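Long-range contacts in glycoside hydrolase family 61 protein (Myceliophthora thermophila, PDB 5UFV), which cleaves cellulose by copper-dependent oxidation of its glycosidic bonds, using a reducing agent together with oxygen or hydrogen peroxide: residues R47-T52 / F168-A173; A68-W73 / A129-G134; A187-A192 / P223-T228. All blocks are in the same frame, centred on the assembly; numbering follows the deposited sequence.

Followed from the N terminus, the chain first passes 47-52, the near end of contact 1, which waits 115 residues for its partner in strand 167-177. Nested inside that long loop is contact 2, where 68-73, at the end of strand 65-70, meets 129-134 in the loop before strand 136-141. Contact 3 opens only after contact 1 has closed, and joins 187-192 to the C-terminal tail 223-228. Contacts 1 and 2 touch through Tyr169 and Trp73, near the copper. Contact 3 lies on the opposite side of the chain's centre from contact 2, yet it reaches the same mixed sheet that carries strand 167-177 of contact 1.

Contact 1. Residues R47-T52 / F168-A173; sequences RCNGGT and FYPECA
Cys48 meets Cys172, and Asn49 meets Pro170, where the chain leaves the short helix 45-48 and folds into a type I' turn from Cys48 to Gly51 against strand 167-177, with the CA atoms of Cys48 and Glu171 4.9 Å apart. The hydrogen bond from Gly51 N to Cys48 O closes the turn at 3.1 Å. Its central pair, Asn49-Gly50, is the classic one for this turn, since both residues tolerate positive phi.

The covalent link joins Cys48 SG to Cys172 SG at 2.1 Å. Each sulfur sits beside its own backbone N, anti to the carbonyl carbon, and the torsion about the S-S bond, -89°, is close to the relaxed value. Cysteine suits both positions because the two thiols form this cross-link.

Asn49 supplies the polar half. Its ND2 gives a bent hydrogen bond to Pro170 O at 3.3 Å, lying in the carbonyl plane with a C=O...donor angle of 157°, while the acceptor is tilted from the amide plane. The same nitrogen makes a weak hydrogen bond of 3.4 Å to Glu171 OE2. The carboxylate comes back toward the turn because the Glu171 chain bends at chi2 (88°). Pro170 O and Glu171 OE2, both acceptors, stand only 3.0 Å apart, so an amide nitrogen serving both probably eases their repulsion. The Pro170 ring lies across the amide at about a right angle, its CD 3.9 Å from Asn49 ND2.

Glu171 OE1 is held by Val4 N, and Arg47 leads away to Ile193 O and Asp95 O. The cross-linked strand carries Tyr169, a copper ligand, next to Pro170. Strand 167-177 lies between strands 58-60 and 149-159 of the mixed sheet, pairing with the latter through Glu171 and His155, so the disulfide ties the end of helix 45-48 onto this beta sandwich.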
loop_
_atom_site.group_PDB
_atom_site.type_symbol
_atom_site.label_atom_id
_atom_site.label_comp_id
_atom_site.label_asym_id
_atom_site.label_seq_id
_atom_site.Cartn_x
_atom_site.Cartn_y
_atom_site.Cartn_z
ATOM N N ARG A 47 2.752 -9.674 -1.433
ATOM C CA ARG A 47 1.815 -9.169 -2.410
ATOM C C ARG A 47 0.487 -8.741 -1.806
ATOM O O ARG A 47 0.110 -7.575 -1.870
ATOM C CB ARG A 47 1.575 -10.212 -3.514
ATOM C CG ARG A 47 0.824 -9.668 -4.721
ATOM C CD ARG A 47 0.664 -10.703 -5.813
ATOM N NE ARG A 47 1.981 -11.061 -6.284
ATOM C CZ ARG A 47 2.262 -12.088 -7.055
ATOM N NH1 ARG A 47 1.305 -12.903 -7.498
ATOM N NH2 ARG A 47 3.518 -12.300 -7.355
ATOM N N CYS A 48 -0.237 -9.689 -1.245
ATOM C CA CYS A 48 -1.558 -9.419 -0.699
ATOM C C CYS A 48 -1.732 -10.153 0.615
ATOM O O CYS A 48 -2.841 -10.568 0.962
ATOM C CB CYS A 48 -2.628 -9.875 -1.697
ATOM S SG CYS A 48 -2.713 -8.924 -3.249
ATOM N N ASN A 49 -0.634 -10.297 1.357
ATOM C CA ASN A 49 -0.656 -10.942 2.664
ATOM C C ASN A 49 -1.281 -12.320 2.565
ATOM O O ASN A 49 -2.008 -12.736 3.465
ATOM C CB ASN A 49 -1.419 -10.071 3.673
ATOM C CG ASN A 49 -0.832 -10.095 5.070
ATOM O OD1 ASN A 49 -0.141 -11.008 5.470
ATOM N ND2 ASN A 49 -1.146 -9.087 5.824
ATOM N N GLY A 50 -1.008 -13.018 1.460
ATOM C CA GLY A 50 -1.455 -14.406 1.271
ATOM C C GLY A 50 -2.900 -14.592 0.827
ATOM O O GLY A 50 -3.320 -15.706 0.610
ATOM N N GLY A 51 -3.672 -13.520 0.688
ATOM C CA GLY A 51 -5.034 -13.611 0.124
ATOM C C GLY A 51 -5.013 -14.172 -1.296
ATOM O O GLY A 51 -3.969 -14.215 -1.964
ATOM N N THR A 52 -6.166 -14.628 -1.744
ATOM C CA THR A 52 -6.295 -15.246 -3.063
ATOM C C THR A 52 -7.346 -14.597 -3.903
ATOM O O THR A 52 -7.346 -14.789 -5.114
ATOM C CB THR A 52 -6.715 -16.712 -2.953
ATOM O OG1 THR A 52 -7.816 -16.817 -2.043
ATOM C CG2 THR A 52 -5.542 -17.582 -2.467
ATOM N N PHE A 168 6.711 -5.269 6.679
ATOM C CA PHE A 168 5.732 -4.911 5.678
ATOM C C PHE A 168 4.334 -5.360 6.089
ATOM O O PHE A 168 4.164 -6.453 6.593
ATOM C CB PHE A 168 6.070 -5.603 4.382
ATOM C CG PHE A 168 7.458 -5.303 3.854
ATOM C CD1 PHE A 168 8.558 -6.031 4.276
ATOM C CD2 PHE A 168 7.642 -4.349 2.852
ATOM C CE1 PHE A 168 9.816 -5.779 3.749
ATOM C CE2 PHE A 168 8.905 -4.096 2.322
ATOM C CZ PHE A 168 9.993 -4.809 2.773
ATOM N N TYR A 169 3.339 -4.508 5.864
ATOM C CA TYR A 169 1.953 -4.796 6.215
ATOM C C TYR A 169 1.098 -4.416 5.016
ATOM O O TYR A 169 0.804 -3.235 4.853
ATOM C CB TYR A 169 1.517 -3.951 7.419
ATOM C CG TYR A 169 2.343 -4.151 8.668
ATOM C CD1 TYR A 169 3.556 -3.495 8.848
ATOM C CD2 TYR A 169 1.888 -4.973 9.675
ATOM C CE1 TYR A 169 4.284 -3.666 10.007
ATOM C CE2 TYR A 169 2.609 -5.166 10.834
ATOM C CZ TYR A 169 3.796 -4.512 10.995
ATOM O OH TYR A 169 4.472 -4.741 12.167
ATOM N N PRO A 170 0.728 -5.403 4.162
ATOM C CA PRO A 170 -0.019 -5.130 2.938
ATOM C C PRO A 170 -1.391 -5.779 2.886
ATOM O O PRO A 170 -1.605 -6.813 3.509
ATOM C CB PRO A 170 0.855 -5.796 1.884
ATOM C CG PRO A 170 1.330 -7.040 2.593
ATOM C CD PRO A 170 1.412 -6.710 4.066
ATOM N N GLU A 171 -2.304 -5.184 2.117
ATOM C CA GLU A 171 -3.615 -5.773 1.832
ATOM C C GLU A 171 -4.053 -5.327 0.439
ATOM O O GLU A 171 -3.654 -4.244 0.006
ATOM C CB GLU A 171 -4.652 -5.323 2.860
ATOM C CG GLU A 171 -4.698 -6.120 4.158
ATOM C CD GLU A 171 -3.747 -5.614 5.230
ATOM O OE1 GLU A 171 -3.500 -4.399 5.323
ATOM O OE2 GLU A 171 -3.248 -6.445 6.009
ATOM N N CYS A 172 -4.855 -6.171 -0.233
ATOM C CA CYS A 172 -5.439 -5.908 -1.572
ATOM C C CYS A 172 -6.971 -5.927 -1.546
ATOM O O CYS A 172 -7.587 -6.682 -0.762
ATOM C CB CYS A 172 -4.966 -6.922 -2.629
ATOM S SG CYS A 172 -3.171 -7.006 -2.661
ATOM N N ALA A 173 -7.543 -5.094 -2.427
ATOM C CA ALA A 173 -8.996 -4.931 -2.609
ATOM C C ALA A 173 -9.304 -4.808 -4.086
ATOM O O ALA A 173 -8.409 -4.524 -4.874
ATOM C CB ALA A 173 -9.495 -3.693 -1.887
#

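Contact 2. Residues A68-W73 / A129-G134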
loop_
_atom_site.group_PDB
_atom_site.type_symbol
_atom_site.label_atom_id
_atom_site.label_comp_id
_atom_site.label_asym_id
_atom_site.label_seq_id
_atom_site.Cartn_x
_atom_site.Cartn_y
_atom_site.Cartn_z
ATOM N N ALA A 68 -8.609 4.214 2.588
ATOM C CA ALA A 68 -8.473 3.014 3.395
ATOM C C ALA A 68 -8.368 3.381 4.873
ATOM O O ALA A 68 -7.729 4.377 5.231
ATOM C CB ALA A 68 -7.234 2.279 2.965
ATOM N N THR A 69 -8.985 2.575 5.725
ATOM C CA THR A 69 -8.957 2.800 7.163
ATOM C C THR A 69 -8.257 1.669 7.908
ATOM O O THR A 69 -8.459 0.506 7.623
ATOM C CB THR A 69 -10.385 2.976 7.718
ATOM O OG1 THR A 69 -10.979 4.097 7.084
ATOM C CG2 THR A 69 -10.382 3.282 9.228
ATOM N N TRP A 70 -7.429 2.036 8.872
ATOM C CA TRP A 70 -6.715 1.091 9.692
ATOM C C TRP A 70 -7.371 1.199 11.031
ATOM O O TRP A 70 -7.231 2.237 11.706
ATOM C CB TRP A 70 -5.254 1.495 9.847
ATOM C CG TRP A 70 -4.389 1.089 8.715
ATOM C CD1 TRP A 70 -3.603 -0.019 8.657
ATOM C CD2 TRP A 70 -4.196 1.789 7.479
ATOM N NE1 TRP A 70 -2.940 -0.066 7.449
ATOM C CE2 TRP A 70 -3.298 1.039 6.710
ATOM C CE3 TRP A 70 -4.680 2.990 6.956
ATOM C CZ2 TRP A 70 -2.883 1.454 5.433
ATOM C CZ3 TRP A 70 -4.280 3.387 5.697
ATOM C CH2 TRP A 70 -3.387 2.627 4.954
ATOM N N ALA A 71 -8.094 0.154 11.419
ATOM C CA ALA A 71 -8.694 0.139 12.719
ATOM C C ALA A 71 -7.667 0.315 13.827
ATOM O O ALA A 71 -7.986 0.892 14.857
ATOM C CB ALA A 71 -9.474 -1.136 12.921
ATOM N N GLN A 72 -6.455 -0.193 13.608
ATOM C CA GLN A 72 -5.341 -0.127 14.577
ATOM C C GLN A 72 -4.057 0.069 13.792
ATOM O O GLN A 72 -3.915 -0.468 12.700
ATOM C CB GLN A 72 -5.154 -1.431 15.382
ATOM C CG GLN A 72 -6.332 -1.919 16.242
ATOM C CD GLN A 72 -6.870 -0.921 17.293
ATOM O OE1 GLN A 72 -8.051 -1.005 17.727
ATOM N NE2 GLN A 72 -6.001 0.005 17.738
ATOM N N TRP A 73 -3.125 0.835 14.350
ATOM C CA TRP A 73 -1.810 0.992 13.770
ATOM C C TRP A 73 -0.856 1.587 14.785
ATOM O O TRP A 73 -1.128 2.627 15.355
ATOM C CB TRP A 73 -1.838 1.908 12.556
ATOM C CG TRP A 73 -0.474 2.017 12.007
ATOM C CD1 TRP A 73 0.332 3.110 11.999
ATOM C CD2 TRP A 73 0.285 0.951 11.469
ATOM N NE1 TRP A 73 1.552 2.793 11.446
ATOM C CE2 TRP A 73 1.542 1.474 11.106
ATOM C CE3 TRP A 73 0.012 -0.397 11.227
ATOM C CZ2 TRP A 73 2.520 0.708 10.521
ATOM C CZ3 TRP A 73 0.978 -1.163 10.639
ATOM C CH2 TRP A 73 2.226 -0.612 10.287
ATOM N N ALA A 129 2.849 8.502 10.792
ATOM C CA ALA A 129 2.515 8.756 12.186
ATOM C C ALA A 129 1.063 9.138 12.350
ATOM O O ALA A 129 0.499 9.015 13.439
ATOM C CB ALA A 129 3.372 9.880 12.726
ATOM N N LYS A 130 0.484 9.641 11.269
ATOM C CA LYS A 130 -0.862 10.128 11.309
ATOM C C LYS A 130 -1.852 8.986 11.285
ATOM O O LYS A 130 -3.004 9.179 11.688
ATOM C CB LYS A 130 -1.113 11.104 10.158
ATOM C CG LYS A 130 -0.353 12.410 10.317
ATOM C CD LYS A 130 -0.264 13.166 9.001
ATOM C CE LYS A 130 0.371 14.540 9.192
ATOM N NZ LYS A 130 0.701 15.165 7.880
ATOM N N LEU A 131 -1.395 7.809 10.841
ATOM C CA LEU A 131 -2.209 6.576 10.898
ATOM C C LEU A 131 -2.245 5.903 12.269
ATOM O O LEU A 131 -2.966 4.943 12.458
ATOM C CB LEU A 131 -1.757 5.562 9.849
ATOM C CG LEU A 131 -1.807 6.088 8.417
ATOM C CD1 LEU A 131 -1.442 5.000 7.422
ATOM C CD2 LEU A 131 -3.169 6.660 8.061
ATOM N N VAL A 132 -1.498 6.420 13.228
ATOM C CA VAL A 132 -1.369 5.759 14.506
ATOM C C VAL A 132 -2.563 6.083 15.395
ATOM O O VAL A 132 -3.000 7.226 15.434
ATOM C CB VAL A 132 -0.079 6.214 15.221
ATOM C CG1 VAL A 132 -0.037 5.718 16.672
ATOM C CG2 VAL A 132 1.133 5.727 14.437
ATOM N N GLY A 133 -3.082 5.075 16.097
ATOM C CA GLY A 133 -3.966 5.324 17.234
ATOM C C GLY A 133 -5.455 5.071 17.057
ATOM O O GLY A 133 -6.247 5.392 17.942
ATOM N N GLY A 134 -5.847 4.524 15.915
ATOM C CA GLY A 134 -7.174 3.966 15.783
ATOM C C GLY A 134 -8.049 4.690 14.799
ATOM O O GLY A 134 -8.226 5.914 14.873
HETATM O O HOH W 1 -5.370 3.524 13.215
#
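The CD1 methyl of Leu131 is the main bump of this contact. It rests over the face of the Trp70 six-membered ring, 3.8 Å from the centroid and 17° off the normal, a clear CH-pi contact. Farther back, the CB and CD1 edge of Trp73 borders the stem, with Leu131 CB 3.9 Å from Trp73 CD1. A branched, flexible aliphatic suits the place, because one methyl can cover a ring while the stem serves its neighbour. Leu131 O comes to 3.2 Å from Trp73 CB, at the indole edge and near its plane. Val132 adds a second bump, its CG2 reaching Trp73 CD1 obliquely at 3.7 Å. With CG anti to the backbone N (chi1 -180°), Trp73 sets the CD1 edge of its pyrrole ring beside both residues, while its six-membered ring points off toward Tyr169 at the copper site.

Where the backbones close in, glycine provides the smoothness: Gly134 CA sits 3.3 Å from Ala71 O in a CA-H...O contact. Gly133 and Gly134 both have phi near 110°, where glycine, lacking a CB, is at ease. Gly133 N hydrogen-bonds to Trp73 O at 3.2 Å.

One water bridges the backbones, donating to Trp70 O and Leu131 O and accepting from Gly134 N. Trp73 NE1 hydrogen-bonds to His75 O. Apolar packing and backbone polar bonds are thus interleaved, and both position Trp73 beside the copper ligands His75 and Tyr169, consistent with a second-shell role.

Contact 3. Residues A187-A192 / P223-T228; sequences ASYKAA and PVFKGT
A surface contact between aromatic rings, away from the copper site, joins 187-192 to the C-terminal tail 223-228, with Tyr189 packed against Pro223 and Phe225. It sits just before the short edge strand 190-191 of the mixed sheet. The two segments are both hung on strand 101-107, where Ala191 pairs with Trp101 and Phe225 with Lys103.

Tyr189 does most of the work. The edge of Phe225 points at its face in a T-shaped arrangement, the centroids 5.5 Å apart and the planes at 64°. The leading atom is Phe225 CD1, which stands over the centre of the tyrosine ring and comes within 4.1 Å of Tyr189 CD2. Phe225 reaches it with CG trans to its own amide nitrogen (chi1 -176°), which swings the ring out beside the carbonyl carbon. Gly227 N lies over the centre of one face of the Phe225 ring, 3.7 Å above its plane. Across the plane of the tyrosine, Pro223 approaches from the other side, near the rim, with CG 4.0 Å from Tyr189 CE1. Proline suits this exposed position as a compact apolar plate on an already extended tail.

Backbone oxygens line the border of the ring. Pro223 O lies in its plane, 3.4 Å from Tyr189 CD1, and Val224 O comes obliquely to 3.5 Å from Tyr189 CE1. Aromatic C-H groups carry a slight positive charge, so these carbonyls are probably mildly attracted to the rim.

The phenol hydroxyl suits a surface location: a water that accepts from Lys226 N lies 3.4 Å from Tyr189 OH, a weak bond of undecided direction. A second water donates to both Tyr189 O and Pro223 O, though its unusually short distances leave its position doubtful. The segments share no direct hydrogen bond, so adhesion rests on dispersion and weak C-H...O contacts, with water linking the polar groups.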
loop_
_atom_site.group_PDB
_atom_site.type_symbol
_atom_site.label_atom_id
_atom_site.label_comp_id
_atom_site.label_asym_id
_atom_site.label_seq_id
_atom_site.Cartn_x
_atom_site.Cartn_y
_atom_site.Cartn_z
ATOM N N ALA A 187 6.169 0.689 -18.892
ATOM C CA ALA A 187 6.870 -0.386 -18.184
ATOM C C ALA A 187 7.787 0.143 -17.070
ATOM O O ALA A 187 8.008 -0.549 -16.077
ATOM C CB ALA A 187 7.655 -1.253 -19.176
ATOM N N SER A 188 8.292 1.366 -17.216
ATOM C CA SER A 188 9.173 1.978 -16.201
ATOM C C SER A 188 8.444 2.400 -14.919
ATOM O O SER A 188 9.084 2.771 -13.925
ATOM C CB SER A 188 9.865 3.207 -16.791
ATOM O OG SER A 188 8.887 4.100 -17.268
ATOM N N TYR A 189 7.114 2.390 -14.965
ATOM C CA TYR A 189 6.275 2.723 -13.801
ATOM C C TYR A 189 5.820 1.456 -13.074
ATOM O O TYR A 189 5.297 1.516 -11.958
ATOM C CB TYR A 189 5.040 3.550 -14.216
ATOM C CG TYR A 189 5.297 5.007 -14.527
ATOM C CD1 TYR A 189 5.584 5.906 -13.515
ATOM C CD2 TYR A 189 5.225 5.499 -15.831
ATOM C CE1 TYR A 189 5.817 7.251 -13.776
ATOM C CE2 TYR A 189 5.458 6.848 -16.103
ATOM C CZ TYR A 189 5.756 7.718 -15.063
ATOM O OH TYR A 189 5.979 9.051 -15.293
ATOM N N LYS A 190 6.024 0.310 -13.706
ATOM C CA LYS A 190 5.510 -0.954 -13.195
ATOM C C LYS A 190 6.606 -1.800 -12.559
ATOM O O LYS A 190 7.771 -1.711 -12.967
ATOM C CB LYS A 190 4.873 -1.759 -14.327
ATOM C CG LYS A 190 3.560 -1.203 -14.841
ATOM C CD LYS A 190 3.292 -1.761 -16.229
ATOM C CE LYS A 190 1.809 -1.815 -16.552
ATOM N NZ LYS A 190 1.648 -2.087 -18.005
ATOM N N ALA A 191 6.202 -2.607 -11.566
ATOM C CA ALA A 191 7.057 -3.584 -10.869
ATOM C C ALA A 191 6.287 -4.849 -10.509
ATOM O O ALA A 191 5.056 -4.872 -10.479
ATOM C CB ALA A 191 7.594 -2.983 -9.596
ATOM N N ALA A 192 7.036 -5.904 -10.241
ATOM C CA ALA A 192 6.505 -7.094 -9.628
ATOM C C ALA A 192 6.516 -6.936 -8.118
ATOM O O ALA A 192 7.309 -6.164 -7.567
ATOM C CB ALA A 192 7.352 -8.296 -10.032
ATOM N N PRO A 223 8.800 5.551 -9.649
ATOM C CA PRO A 223 8.102 6.826 -9.485
ATOM C C PRO A 223 6.611 6.628 -9.543
ATOM O O PRO A 223 6.149 5.690 -10.164
ATOM C CB PRO A 223 8.538 7.645 -10.713
ATOM C CG PRO A 223 9.153 6.668 -11.665
ATOM C CD PRO A 223 9.696 5.555 -10.821
ATOM N N VAL A 224 5.863 7.526 -8.923
ATOM C CA VAL A 224 4.408 7.447 -8.929
ATOM C C VAL A 224 3.829 7.732 -10.308
ATOM O O VAL A 224 4.239 8.683 -10.959
ATOM C CB VAL A 224 3.806 8.479 -7.950
ATOM C CG1 VAL A 224 2.275 8.507 -8.031
ATOM C CG2 VAL A 224 4.282 8.201 -6.526
ATOM N N PHE A 225 2.831 6.948 -10.710
ATOM C CA PHE A 225 2.072 7.233 -11.923
ATOM C C PHE A 225 0.963 8.259 -11.708
ATOM O O PHE A 225 0.071 8.045 -10.892
ATOM C CB PHE A 225 1.461 5.952 -12.461
ATOM C CG PHE A 225 0.740 6.135 -13.745
ATOM C CD1 PHE A 225 1.397 6.636 -14.848
ATOM C CD2 PHE A 225 -0.594 5.835 -13.847
ATOM C CE1 PHE A 225 0.731 6.829 -16.050
ATOM C CE2 PHE A 225 -1.275 6.021 -15.033
ATOM C CZ PHE A 225 -0.610 6.511 -16.142
ATOM N N LYS A 226 1.004 9.348 -12.475
ATOM C CA LYS A 226 0.098 10.505 -12.308
ATOM C C LYS A 226 -1.069 10.554 -13.299
ATOM O O LYS A 226 -2.067 11.223 -13.042
ATOM C CB LYS A 226 0.873 11.814 -12.491
ATOM C CG LYS A 226 2.071 11.995 -11.581
ATOM C CD LYS A 226 1.677 12.446 -10.177
ATOM C CE LYS A 226 2.941 12.725 -9.358
ATOM N NZ LYS A 226 2.706 13.448 -8.079
ATOM N N GLY A 227 -0.917 9.897 -14.444
ATOM C CA GLY A 227 -1.935 9.909 -15.487
ATOM C C GLY A 227 -1.787 11.136 -16.350
ATOM O O GLY A 227 -0.702 11.413 -16.877
ATOM N N THR A 228 -2.877 11.891 -16.461
ATOM C CA THR A 228 -2.976 13.000 -17.415
ATOM C C THR A 228 -3.510 14.287 -16.759
ATOM O O THR A 228 -2.883 14.859 -15.856
ATOM C CB THR A 228 -3.887 12.595 -18.600
ATOM O OG1 THR A 228 -5.152 12.129 -18.113
ATOM C CG2 THR A 228 -3.258 11.472 -19.401
HETATM O O HOH W 2 5.059 3.283 -10.348
HETATM O O HOH W 3 2.884 10.012 -14.220
#